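Local structure of telomerase reverse transcriptase (Candida tropicalis MYA-3404, 6ZD1) at residues A[46-50]-A[51-55]; A[210-213]-A[214-218]; A[253-256]-A[257-261]; A[606-609]-A[610-613]; A[638-642]-A[643-647]. The protein probably extends chromosome ends as the reverse transcriptase of telomerase, copying a template within the enzyme's RNA component into DNA repeats. All coordinates share one frame; numbering follows the deposited sequence.

Interaction 1. Residues A[46-50]-A[51-55]; sequences SNDKK and CRYDL
Asn47 O takes a weak bond from Cys51 N at 2.8 Å, with an N-H...O angle of only 122°, as helix 36-50 runs out; Cys51 is the first residue to leave helical angles, and Arg52 stands at the N-cap position of helix 53-60. The bend lets the side chain of Tyr53 reach back to the last turn of helix 36-50. Its hydroxyl donates to Asp48 OD1, the oxygen lying at the edge of the ring and near its plane. At 2.4 Å between Tyr53 OH and Asp48 OD1 the bond is very short, and its exact length should be read with caution. Asp48 has CG opposite its backbone N (chi1 -179°), which swings the carboxylate off the helix to meet the phenol roughly at a right angle, the two planes 75° apart. Cys51 SG lies 3.8 Å above one face of the Tyr53 ring, displaced toward its rim. The chain makes a tight corner between two consecutive helices, with an inverse gamma turn centred on Arg52, and helix 79-93 covers it through Ile89 and Leu93, both touching Tyr53. The amides of Glu2 and Ile3 also donate to Asp48 OD1, and that of Ile4 to OD2, tying the start of the modelled chain to this buried carboxylate. Lys49 NZ adds a salt bridge to Asp48 OD2 at 3.3 Å, weak as a hydrogen bond. So many donors would be expected to hold Asp48 ionised. At the outer side, Lys50 NZ reaches Asn47 OD1 at 3.0 Å, tilted from the carbonyl plane, while Asn47 ND2 is bonded to Leu93 O.

Interaction 2. Residues A[210-213]-A[214-218]; sequences TKYA and KGNLV
Tyr212, its CG turned opposite the backbone N (chi1 175°), and Asn216, whose CG lies beside its own N and opposite the carbonyl carbon, bring a ring and an amide together one helical turn apart. The pair marks the passage from helix 198-216 into strand 217-220, an outermost strand of the five-stranded mixed sheet. The amide lies nearly parallel to the ring, 19° between planes, with Asn216 ND2 3.3 Å above one face and displaced toward the rim. Asn216 CB completes the overlap as a CH-pi contact, 4.2 Å from the Tyr212 ring centroid. What fixes the amide's rotation is a hydrogen bond from Asn216 ND2 to Tyr212 O, 3.0 Å long and almost straight at 169°; the carbonyl oxygen lies in the amide plane and offers a lone pair. The same oxygen also receives a weak bond from Asn216 N, so main chain and side chain converge on one acceptor. At the far end of the ring, Tyr212 OH is bonded to Asp345 and to Arg458 of strand 454-458, the neighbour of the new strand. Along another side of the helix, Thr210 and Lys214 run side by side, Thr210 CG2 3.3 Å from Lys214 NZ, while Thr210 OG1 bonds to Ser206 O. Beyond the turn Leu217 settles on Ala213: CD1 of Leu217 is 4.1 Å from CB of Ala213, and Leu217 N donates to Ala213 O from above the carbonyl plane, at 3.0 Å.

Interaction 3. Residues A[253-256]-A[257-261]; sequences SLYS and FNNKR
Ser253 and Phe257 frame the first turn of a short N-capped helix, 254-258, that follows the outer strand 244-249 of the mixed sheet. Ser253 O accepts from Phe257 N at 2.9 Å, and the Ser253 side chain caps the turn, its OG taking a weak bond from Ser256 N at 3.4 Å. Next along the chain, Asn258 N donates to Leu254 O at 2.8 Å. Asn259, the first residue past the helix to lose helical angles, still gives its N to Tyr255 O at 3.0 Å. Two side-chain pairs, Leu254 with Asn258 and Tyr255 with Asn259, follow the same four-residue spacing. Tyr255, CG turned opposite its backbone N (chi1 -177°), lays its ring beside the amide of Asn259, the two planes steeply inclined at 76°; ring atom CE2 is 3.2 Å from Asn259 ND2. Within the reverse transcriptase region this helix links the sheet to the long helix 263-298, and its apolar side is turned to the sheet: Leu254 and Phe257 both touch Leu445 of strand 443-446, and the Phe257 ring meets that of Tyr453. Between themselves they barely touch, Leu254 CD1 lying 4.5 Å from Phe257 CD2. Leu254 also backs onto a polar neighbour, its CG branch point 3.6 Å from Asn258 ND2. On another side Ser256 packs on Leu265, Lys266 and Glu269 of helix 263-298, its hydroxyl bonded to Gln252, while Glu269 also binds Ser253 N.

Interaction 4. Residues A[606-609]-A[610-613]; sequences SNSL and ETIR
Ser608 and Thr611 meet at the start of helix 609-637, where the bonded N-cap is the tight part. With its hydroxyl tucked between the backbone N and the carbonyl carbon (chi1 66°), Ser608 presents OG to Thr611 N, a weak capping bond of 3.3 Å, while Ser608 O receives Ile612 N at 2.9 Å. Leu609 O then takes Arg613 N at 2.7 Å. The same serine hydroxyl is bonded to Asn307 O, the oxygen that also pairs with Thr611 OG1, so a loop backbone is fastened to both residues of the cap. The apolar contacts beside the cap are of ordinary van der Waals length. Asn607 comes across Thr611 at about a right angle, its CB 3.9 Å from Thr611 CG2, with its amide nitrogen held by Asp603 O. Leu609 CD2 meets Ile612 CD1 at 4.1 Å. On the less covered side, where residues are partly exposed, Glu610 bends at chi2 and brings OE2 to 3.1 Å from Ser608 OG; the end of Arg613 leads away from the cap to a salt bridge with Asp617. In the fold, this cap follows the loop from helix 582-596, with Leu609 leaning on Tyr672 and Arg613 on Cys676, both of helix 670-684.

Interaction 5. Residues A[638-642]-A[643-647]; sequences DSFER and YRFMK
Arg642 and Tyr643, neighbours in sequence at the start of helix 642-664, run side by side with their ends pointing the same way. Arg642 leaves the backbone with CG between N and the carbonyl carbon (chi1 61°), which lifts that side-chain carbon over the middle of the Tyr643 ring, 4.3 Å from its centroid, as a CH-pi contact. The extended chain then carries the guanidinium over the outer part of the same ring, NE above its face and Tyr643 CE2 over a face of the guanidinium, the planes 46° apart, and NH2 of Arg642 gives a weak bond to Tyr643 OH at 3.1 Å. Met646, present as selenomethionine, also runs alongside Arg642, its CE 3.6 Å from Arg642 CG. Glu641 holds the N-cap position and its O accepts from Phe645 N at 3.1 Å. Its side chain runs alongside that of Arg644, pointing the same way, OE2 approaching NE near the guanidinium edge in a long salt bridge of 3.8 Å. Phe640, in the loop after helix 609-637, crosses Phe645 obliquely, the ring planes at 54° and centroids 5.5 Å apart; its CZ presses on Phe645 CB at 3.6 Å. Edge-to-face neighbours Phe582 and Phe631 extend this aromatic cluster, while Phe645 also touches Phe624 and Ile627 of helix 609-637. The chemistry thus divides in two: an aromatic side that joins successive helices, and a charged side, where Arg642 NE has its main partner in Glu693 of helix 692-699 and the Glu641-Arg644 bridge, being long, is probably weak.

All five contacts are local, each at a helix end or in a short helix, and they come along the chain in numerical order without touching. Interaction 1 stands apart, its centre 34 Å or more from every other. Interactions 2 and 3 are nearest neighbours by centre, 25 Å apart, and border the same mixed sheet: one leads into outer strand 217-220, the other follows outer strand 244-249. Interactions 4 and 5 start consecutive helices, 609-637 and 642-664, with about 17 Å between nearest atoms. Interactions 2 and 5, 56 Å apart by centre, lie on opposite sides of the chain's centre. The contacts thus sample helix ends from the N-terminal region, through the sheet of the reverse transcriptase region, to the C-terminal helices.

Interaction 1. Residues A[46-50]-A[51-55]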
# COMPACT_ATOMS: atom_id res chain seq x y z
N SER A 46 6.30 37.33 7.44
CA SER A 46 5.69 38.29 8.36
C SER A 46 4.22 37.99 8.58
O SER A 46 3.74 38.04 9.72
CB SER A 46 5.87 39.72 7.84
OG SER A 46 5.04 39.96 6.71
N ASN A 47 3.49 37.68 7.51
CA ASN A 47 2.08 37.31 7.67
C ASN A 47 1.94 36.05 8.50
O ASN A 47 0.98 35.91 9.27
CB ASN A 47 1.43 37.13 6.30
CG ASN A 47 1.30 38.43 5.55
OD1 ASN A 47 1.16 39.50 6.15
ND2 ASN A 47 1.36 38.36 4.22
N ASP A 48 2.90 35.13 8.39
CA ASP A 48 2.86 33.89 9.16
C ASP A 48 2.90 34.17 10.66
O ASP A 48 2.20 33.51 11.44
CB ASP A 48 4.03 32.99 8.74
CG ASP A 48 4.04 31.67 9.48
OD1 ASP A 48 2.96 31.22 9.92
OD2 ASP A 48 5.14 31.09 9.62
N LYS A 49 3.71 35.14 11.09
CA LYS A 49 3.88 35.36 12.52
C LYS A 49 2.67 36.04 13.14
O LYS A 49 2.36 35.80 14.32
CB LYS A 49 5.14 36.18 12.78
CG LYS A 49 6.39 35.66 12.09
CD LYS A 49 6.57 34.16 12.27
CE LYS A 49 7.65 33.62 11.33
NZ LYS A 49 7.79 32.14 11.36
N LYS A 50 1.96 36.88 12.39
CA LYS A 50 0.79 37.59 12.91
C LYS A 50 -0.53 36.96 12.49
O LYS A 50 -1.59 37.45 12.90
CB LYS A 50 0.83 39.06 12.47
CG LYS A 50 0.76 39.28 10.96
CD LYS A 50 0.73 40.77 10.62
CE LYS A 50 0.69 40.99 9.11
NZ LYS A 50 -0.49 40.35 8.47
N CYS A 51 -0.50 35.89 11.69
CA CYS A 51 -1.72 35.18 11.33
C CYS A 51 -2.31 34.50 12.57
O CYS A 51 -1.60 33.78 13.29
CB CYS A 51 -1.43 34.15 10.24
SG CYS A 51 -2.88 33.29 9.56
N ARG A 52 -3.59 34.75 12.83
CA ARG A 52 -4.27 34.16 13.98
C ARG A 52 -4.73 32.76 13.58
O ARG A 52 -5.86 32.56 13.11
CB ARG A 52 -5.44 35.03 14.42
CG ARG A 52 -5.15 35.87 15.65
CD ARG A 52 -4.84 34.97 16.84
NE ARG A 52 -4.55 35.73 18.06
CZ ARG A 52 -4.28 35.17 19.23
NH1 ARG A 52 -4.25 33.85 19.34
NH2 ARG A 52 -4.03 35.93 20.29
N TYR A 53 -3.86 31.78 13.78
CA TYR A 53 -4.16 30.42 13.33
C TYR A 53 -5.26 29.79 14.18
O TYR A 53 -6.23 29.25 13.65
CB TYR A 53 -2.89 29.56 13.35
CG TYR A 53 -1.93 29.89 12.24
CD1 TYR A 53 -2.23 29.55 10.92
CD2 TYR A 53 -0.73 30.53 12.49
CE1 TYR A 53 -1.35 29.84 9.89
CE2 TYR A 53 0.15 30.83 11.46
CZ TYR A 53 -0.17 30.48 10.17
OH TYR A 53 0.70 30.77 9.14
N ASP A 54 -5.13 29.89 15.50
CA ASP A 54 -6.09 29.23 16.39
C ASP A 54 -7.43 29.94 16.45
O ASP A 54 -8.36 29.41 17.07
CB ASP A 54 -5.48 29.07 17.78
CG ASP A 54 -4.45 27.95 17.84
OD1 ASP A 54 -3.25 28.22 17.57
OD2 ASP A 54 -4.83 26.80 18.14
N LEU A 55 -7.57 31.11 15.83
CA LEU A 55 -8.90 31.68 15.64
C LEU A 55 -9.56 31.13 14.38
O LEU A 55 -10.78 30.91 14.36
CB LEU A 55 -8.82 33.21 15.58
CG LEU A 55 -9.04 33.96 16.89
CD1 LEU A 55 -10.46 33.74 17.40
CD2 LEU A 55 -8.02 33.56 17.95

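Interaction 2. Residues A[210-213]-A[214-218]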
# COMPACT_ATOMS: atom_id res chain seq x y z
N THR A 210 -7.16 1.91 24.01
CA THR A 210 -7.38 1.46 25.39
C THR A 210 -8.29 0.25 25.45
O THR A 210 -8.05 -0.69 26.22
CB THR A 210 -7.95 2.61 26.23
OG1 THR A 210 -7.00 3.68 26.29
CG2 THR A 210 -8.25 2.14 27.64
N LYS A 211 -9.35 0.24 24.64
CA LYS A 211 -10.25 -0.91 24.61
C LYS A 211 -9.59 -2.12 23.95
O LYS A 211 -9.73 -3.25 24.44
CB LYS A 211 -11.55 -0.54 23.89
CG LYS A 211 -12.29 0.62 24.53
CD LYS A 211 -13.41 1.14 23.65
CE LYS A 211 -14.08 2.37 24.26
NZ LYS A 211 -13.12 3.47 24.54
N TYR A 212 -8.87 -1.90 22.85
CA TYR A 212 -8.20 -3.00 22.17
C TYR A 212 -7.09 -3.60 23.02
O TYR A 212 -6.82 -4.81 22.93
CB TYR A 212 -7.65 -2.51 20.82
CG TYR A 212 -6.83 -3.53 20.06
CD1 TYR A 212 -7.43 -4.46 19.22
CD2 TYR A 212 -5.44 -3.56 20.18
CE1 TYR A 212 -6.68 -5.39 18.52
CE2 TYR A 212 -4.68 -4.49 19.48
CZ TYR A 212 -5.31 -5.40 18.66
OH TYR A 212 -4.55 -6.31 17.97
N ALA A 213 -6.43 -2.79 23.86
CA ALA A 213 -5.32 -3.29 24.66
C ALA A 213 -5.80 -4.22 25.77
O ALA A 213 -5.06 -5.14 26.16
CB ALA A 213 -4.54 -2.12 25.27
N LYS A 214 -7.01 -4.01 26.28
CA LYS A 214 -7.48 -4.84 27.38
C LYS A 214 -7.83 -6.24 26.90
O LYS A 214 -7.55 -7.23 27.60
CB LYS A 214 -8.70 -4.19 28.05
CG LYS A 214 -8.36 -2.95 28.86
CD LYS A 214 -9.62 -2.29 29.40
CE LYS A 214 -9.30 -1.25 30.46
NZ LYS A 214 -8.31 -0.24 29.98
N GLY A 215 -8.42 -6.36 25.71
CA GLY A 215 -8.83 -7.66 25.22
C GLY A 215 -7.80 -8.42 24.42
O GLY A 215 -8.01 -9.61 24.14
N ASN A 216 -6.68 -7.79 24.05
CA ASN A 216 -5.69 -8.44 23.20
C ASN A 216 -4.26 -8.33 23.70
O ASN A 216 -3.43 -9.15 23.28
CB ASN A 216 -5.75 -7.86 21.78
CG ASN A 216 -7.11 -8.03 21.14
OD1 ASN A 216 -7.39 -9.05 20.50
ND2 ASN A 216 -7.97 -7.04 21.32
N LEU A 217 -3.93 -7.37 24.56
CA LEU A 217 -2.56 -7.12 24.94
C LEU A 217 -2.37 -7.32 26.44
O LEU A 217 -3.33 -7.48 27.19
CB LEU A 217 -2.13 -5.70 24.54
CG LEU A 217 -2.33 -5.34 23.06
CD1 LEU A 217 -1.84 -3.93 22.79
CD2 LEU A 217 -1.62 -6.34 22.16
N VAL A 218 -1.11 -7.31 26.85
CA VAL A 218 -0.73 -7.43 28.26
C VAL A 218 0.56 -6.64 28.46
O VAL A 218 1.44 -6.63 27.60
CB VAL A 218 -0.56 -8.91 28.67
CG1 VAL A 218 0.48 -9.61 27.81
CG2 VAL A 218 -0.21 -9.02 30.14

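Interaction 3. Residues A[253-256]-A[257-261]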
# COMPACT_ATOMS: atom_id res chain seq x y z
N SER A 253 15.80 1.42 19.55
CA SER A 253 15.48 0.78 20.82
C SER A 253 14.61 1.72 21.65
O SER A 253 14.41 2.89 21.31
CB SER A 253 16.76 0.42 21.58
OG SER A 253 17.51 1.58 21.90
N LEU A 254 14.09 1.20 22.76
CA LEU A 254 13.26 2.04 23.63
C LEU A 254 14.09 3.15 24.26
O LEU A 254 13.63 4.29 24.37
CB LEU A 254 12.58 1.19 24.70
CG LEU A 254 11.63 1.94 25.63
CD1 LEU A 254 10.50 2.60 24.85
CD2 LEU A 254 11.07 1.01 26.70
N TYR A 255 15.33 2.84 24.66
CA TYR A 255 16.21 3.86 25.23
C TYR A 255 16.44 5.00 24.25
O TYR A 255 16.35 6.18 24.62
CB TYR A 255 17.55 3.22 25.63
CG TYR A 255 18.51 4.17 26.31
CD1 TYR A 255 19.88 4.00 26.20
CD2 TYR A 255 18.04 5.24 27.08
CE1 TYR A 255 20.76 4.86 26.83
CE2 TYR A 255 18.92 6.10 27.70
CZ TYR A 255 20.28 5.91 27.58
OH TYR A 255 21.15 6.77 28.20
N SER A 256 16.74 4.67 22.99
CA SER A 256 16.95 5.70 21.98
C SER A 256 15.66 6.45 21.67
O SER A 256 15.70 7.64 21.35
CB SER A 256 17.51 5.07 20.70
OG SER A 256 17.67 6.04 19.68
N PHE A 257 14.51 5.77 21.75
CA PHE A 257 13.24 6.43 21.48
C PHE A 257 12.88 7.41 22.58
O PHE A 257 12.37 8.51 22.30
CB PHE A 257 12.14 5.38 21.31
CG PHE A 257 10.79 5.97 21.07
CD1 PHE A 257 10.46 6.49 19.83
CD2 PHE A 257 9.85 6.03 22.08
CE1 PHE A 257 9.21 7.04 19.60
CE2 PHE A 257 8.61 6.57 21.86
CZ PHE A 257 8.29 7.08 20.62
N ASN A 258 13.12 7.04 23.84
CA ASN A 258 12.83 7.95 24.95
C ASN A 258 13.79 9.14 24.97
O ASN A 258 13.40 10.24 25.36
CB ASN A 258 12.90 7.20 26.28
CG ASN A 258 11.72 6.27 26.49
OD1 ASN A 258 10.62 6.53 25.99
ND2 ASN A 258 11.93 5.19 27.23
N ASN A 259 15.04 8.93 24.55
CA ASN A 259 16.03 10.01 24.49
C ASN A 259 16.00 10.59 23.09
O ASN A 259 16.76 10.20 22.21
CB ASN A 259 17.42 9.49 24.85
CG ASN A 259 17.51 8.98 26.28
OD1 ASN A 259 16.55 8.44 26.82
ND2 ASN A 259 18.67 9.17 26.90
N LYS A 260 15.10 11.56 22.88
CA LYS A 260 14.89 12.15 21.56
C LYS A 260 16.03 13.07 21.13
O LYS A 260 16.06 13.48 19.97
CB LYS A 260 13.56 12.91 21.54
CG LYS A 260 12.42 12.17 22.22
CD LYS A 260 11.11 12.96 22.13
CE LYS A 260 10.09 12.44 23.14
NZ LYS A 260 9.85 10.98 23.00
N ARG A 261 16.97 13.38 22.03
CA ARG A 261 18.04 14.32 21.73
C ARG A 261 19.31 13.64 21.24
O ARG A 261 20.11 14.28 20.54
CB ARG A 261 18.37 15.17 22.96
CG ARG A 261 17.27 16.12 23.38
CD ARG A 261 17.70 16.96 24.56
NE ARG A 261 16.65 17.89 24.98
CZ ARG A 261 16.75 18.71 26.02
NH1 ARG A 261 17.86 18.73 26.75
NH2 ARG A 261 15.75 19.52 26.33

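Interaction 4. Residues A[606-609]-A[610-613]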
# COMPACT_ATOMS: atom_id res chain seq x y z
N SER A 606 1.96 -7.70 4.01
CA SER A 606 0.59 -8.20 4.04
C SER A 606 0.14 -8.88 2.75
O SER A 606 -0.89 -9.57 2.77
CB SER A 606 -0.39 -7.07 4.38
OG SER A 606 0.05 -6.32 5.50
N ASN A 607 0.86 -8.72 1.65
CA ASN A 607 0.46 -9.27 0.37
C ASN A 607 1.63 -9.99 -0.29
O ASN A 607 2.80 -9.73 0.02
CB ASN A 607 -0.05 -8.18 -0.59
CG ASN A 607 -1.02 -7.22 0.06
OD1 ASN A 607 -2.22 -7.48 0.14
ND2 ASN A 607 -0.50 -6.10 0.54
N SER A 608 1.30 -10.90 -1.20
CA SER A 608 2.29 -11.55 -2.03
C SER A 608 2.68 -10.64 -3.19
O SER A 608 1.99 -9.66 -3.51
CB SER A 608 1.77 -12.88 -2.56
OG SER A 608 0.69 -12.69 -3.45
N LEU A 609 3.81 -10.97 -3.82
CA LEU A 609 4.26 -10.19 -4.98
C LEU A 609 3.28 -10.28 -6.13
O LEU A 609 3.05 -9.29 -6.84
CB LEU A 609 5.64 -10.66 -5.43
CG LEU A 609 6.83 -9.92 -4.80
CD1 LEU A 609 8.11 -10.24 -5.56
CD2 LEU A 609 6.57 -8.43 -4.78
N GLU A 610 2.68 -11.46 -6.34
CA GLU A 610 1.69 -11.59 -7.41
C GLU A 610 0.49 -10.70 -7.15
O GLU A 610 -0.11 -10.16 -8.10
CB GLU A 610 1.23 -13.05 -7.54
CG GLU A 610 2.34 -14.05 -7.79
CD GLU A 610 2.87 -14.67 -6.51
OE1 GLU A 610 3.94 -15.33 -6.57
OE2 GLU A 610 2.22 -14.51 -5.46
N THR A 611 0.13 -10.51 -5.88
CA THR A 611 -0.95 -9.58 -5.54
C THR A 611 -0.51 -8.14 -5.72
O THR A 611 -1.26 -7.32 -6.26
CB THR A 611 -1.42 -9.83 -4.10
OG1 THR A 611 -2.06 -11.11 -4.03
CG2 THR A 611 -2.39 -8.74 -3.66
N ILE A 612 0.71 -7.81 -5.29
CA ILE A 612 1.23 -6.46 -5.53
C ILE A 612 1.27 -6.17 -7.02
O ILE A 612 0.83 -5.11 -7.48
CB ILE A 612 2.62 -6.29 -4.89
CG1 ILE A 612 2.52 -6.28 -3.37
CG2 ILE A 612 3.27 -5.01 -5.38
CD1 ILE A 612 3.86 -6.17 -2.69
N ARG A 613 1.77 -7.13 -7.80
CA ARG A 613 1.91 -6.92 -9.23
C ARG A 613 0.55 -6.72 -9.89
O ARG A 613 0.34 -5.74 -10.60
CB ARG A 613 2.65 -8.11 -9.85
CG ARG A 613 2.53 -8.22 -11.34
CD ARG A 613 1.73 -9.45 -11.72
NE ARG A 613 1.83 -9.75 -13.14
CZ ARG A 613 1.41 -10.87 -13.70
NH1 ARG A 613 0.85 -11.81 -12.95
NH2 ARG A 613 1.55 -11.06 -15.00

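Interaction 5. Residues A[638-642]-A[643-647]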
# COMPACT_ATOMS: atom_id res chain seq x y z
N ASP A 638 -5.12 17.23 -31.78
CA ASP A 638 -3.83 17.41 -31.14
C ASP A 638 -2.94 16.23 -31.50
O ASP A 638 -3.33 15.08 -31.28
CB ASP A 638 -3.97 17.52 -29.61
CG ASP A 638 -2.63 17.58 -28.90
OD1 ASP A 638 -1.77 18.37 -29.32
OD2 ASP A 638 -2.44 16.85 -27.90
N SER A 639 -1.74 16.51 -32.00
CA SER A 639 -0.87 15.46 -32.51
C SER A 639 -0.18 14.74 -31.36
O SER A 639 0.41 15.38 -30.47
CB SER A 639 0.17 16.03 -33.47
OG SER A 639 1.04 14.99 -33.91
N PHE A 640 -0.26 13.42 -31.37
CA PHE A 640 0.36 12.59 -30.35
C PHE A 640 1.88 12.64 -30.48
O PHE A 640 2.43 12.28 -31.53
CB PHE A 640 -0.14 11.16 -30.46
CG PHE A 640 0.58 10.19 -29.58
CD1 PHE A 640 0.22 10.05 -28.25
CD2 PHE A 640 1.61 9.40 -30.08
CE1 PHE A 640 0.87 9.15 -27.43
CE2 PHE A 640 2.27 8.50 -29.26
CZ PHE A 640 1.90 8.38 -27.93
N GLU A 641 2.56 13.08 -29.43
CA GLU A 641 4.01 13.20 -29.41
C GLU A 641 4.57 12.11 -28.50
O GLU A 641 4.36 12.15 -27.29
CB GLU A 641 4.43 14.59 -28.94
CG GLU A 641 3.60 15.70 -29.57
CD GLU A 641 3.85 17.06 -28.94
OE1 GLU A 641 4.98 17.58 -29.06
OE2 GLU A 641 2.92 17.60 -28.31
N ARG A 642 5.31 11.17 -29.10
CA ARG A 642 5.75 9.99 -28.36
C ARG A 642 6.71 10.35 -27.23
O ARG A 642 6.73 9.67 -26.21
CB ARG A 642 6.40 8.99 -29.31
CG ARG A 642 7.64 9.52 -30.03
CD ARG A 642 8.14 8.57 -31.12
NE ARG A 642 9.37 9.05 -31.74
CZ ARG A 642 9.42 9.96 -32.71
NH1 ARG A 642 8.31 10.50 -33.18
NH2 ARG A 642 10.59 10.33 -33.21
N TYR A 643 7.50 11.41 -27.40
CA TYR A 643 8.46 11.77 -26.36
C TYR A 643 7.75 12.31 -25.12
O TYR A 643 8.13 11.99 -23.99
CB TYR A 643 9.47 12.78 -26.89
CG TYR A 643 10.35 12.24 -28.00
CD1 TYR A 643 11.22 11.18 -27.77
CD2 TYR A 643 10.33 12.80 -29.27
CE1 TYR A 643 12.03 10.68 -28.78
CE2 TYR A 643 11.13 12.31 -30.28
CZ TYR A 643 11.98 11.25 -30.03
OH TYR A 643 12.79 10.76 -31.03
N ARG A 644 6.69 13.09 -25.32
CA ARG A 644 5.88 13.53 -24.19
C ARG A 644 5.21 12.34 -23.51
O ARG A 644 5.09 12.30 -22.28
CB ARG A 644 4.83 14.55 -24.66
CG ARG A 644 3.82 14.94 -23.61
CD ARG A 644 2.86 15.99 -24.13
NE ARG A 644 3.55 17.20 -24.58
CZ ARG A 644 3.94 18.18 -23.76
NH1 ARG A 644 3.72 18.09 -22.46
NH2 ARG A 644 4.56 19.25 -24.25
N PHE A 645 4.81 11.34 -24.30
CA PHE A 645 4.19 10.16 -23.73
C PHE A 645 5.18 9.34 -22.92
O PHE A 645 4.80 8.71 -21.92
CB PHE A 645 3.59 9.30 -24.85
CG PHE A 645 2.96 8.03 -24.37
CD1 PHE A 645 1.88 8.06 -23.50
CD2 PHE A 645 3.43 6.80 -24.80
CE1 PHE A 645 1.29 6.88 -23.07
CE2 PHE A 645 2.85 5.62 -24.37
CZ PHE A 645 1.77 5.66 -23.50
N MSE A 646 6.46 9.35 -23.30
CA MSE A 646 7.45 8.55 -22.60
C MSE A 646 7.81 9.16 -21.26
O MSE A 646 8.00 8.45 -20.27
CB MSE A 646 8.70 8.38 -23.45
CG MSE A 646 8.51 7.41 -24.60
SE MSE A 646 10.11 7.24 -25.69
CE MSE A 646 9.45 8.08 -27.31
N LYS A 647 7.87 10.49 -21.23
CA LYS A 647 8.02 11.17 -19.95
C LYS A 647 6.87 10.82 -19.02
O LYS A 647 7.08 10.58 -17.82
CB LYS A 647 8.11 12.68 -20.16
CG LYS A 647 9.42 13.12 -20.80
CD LYS A 647 9.27 14.44 -21.55
CE LYS A 647 10.54 14.76 -22.32
NZ LYS A 647 10.33 15.85 -23.30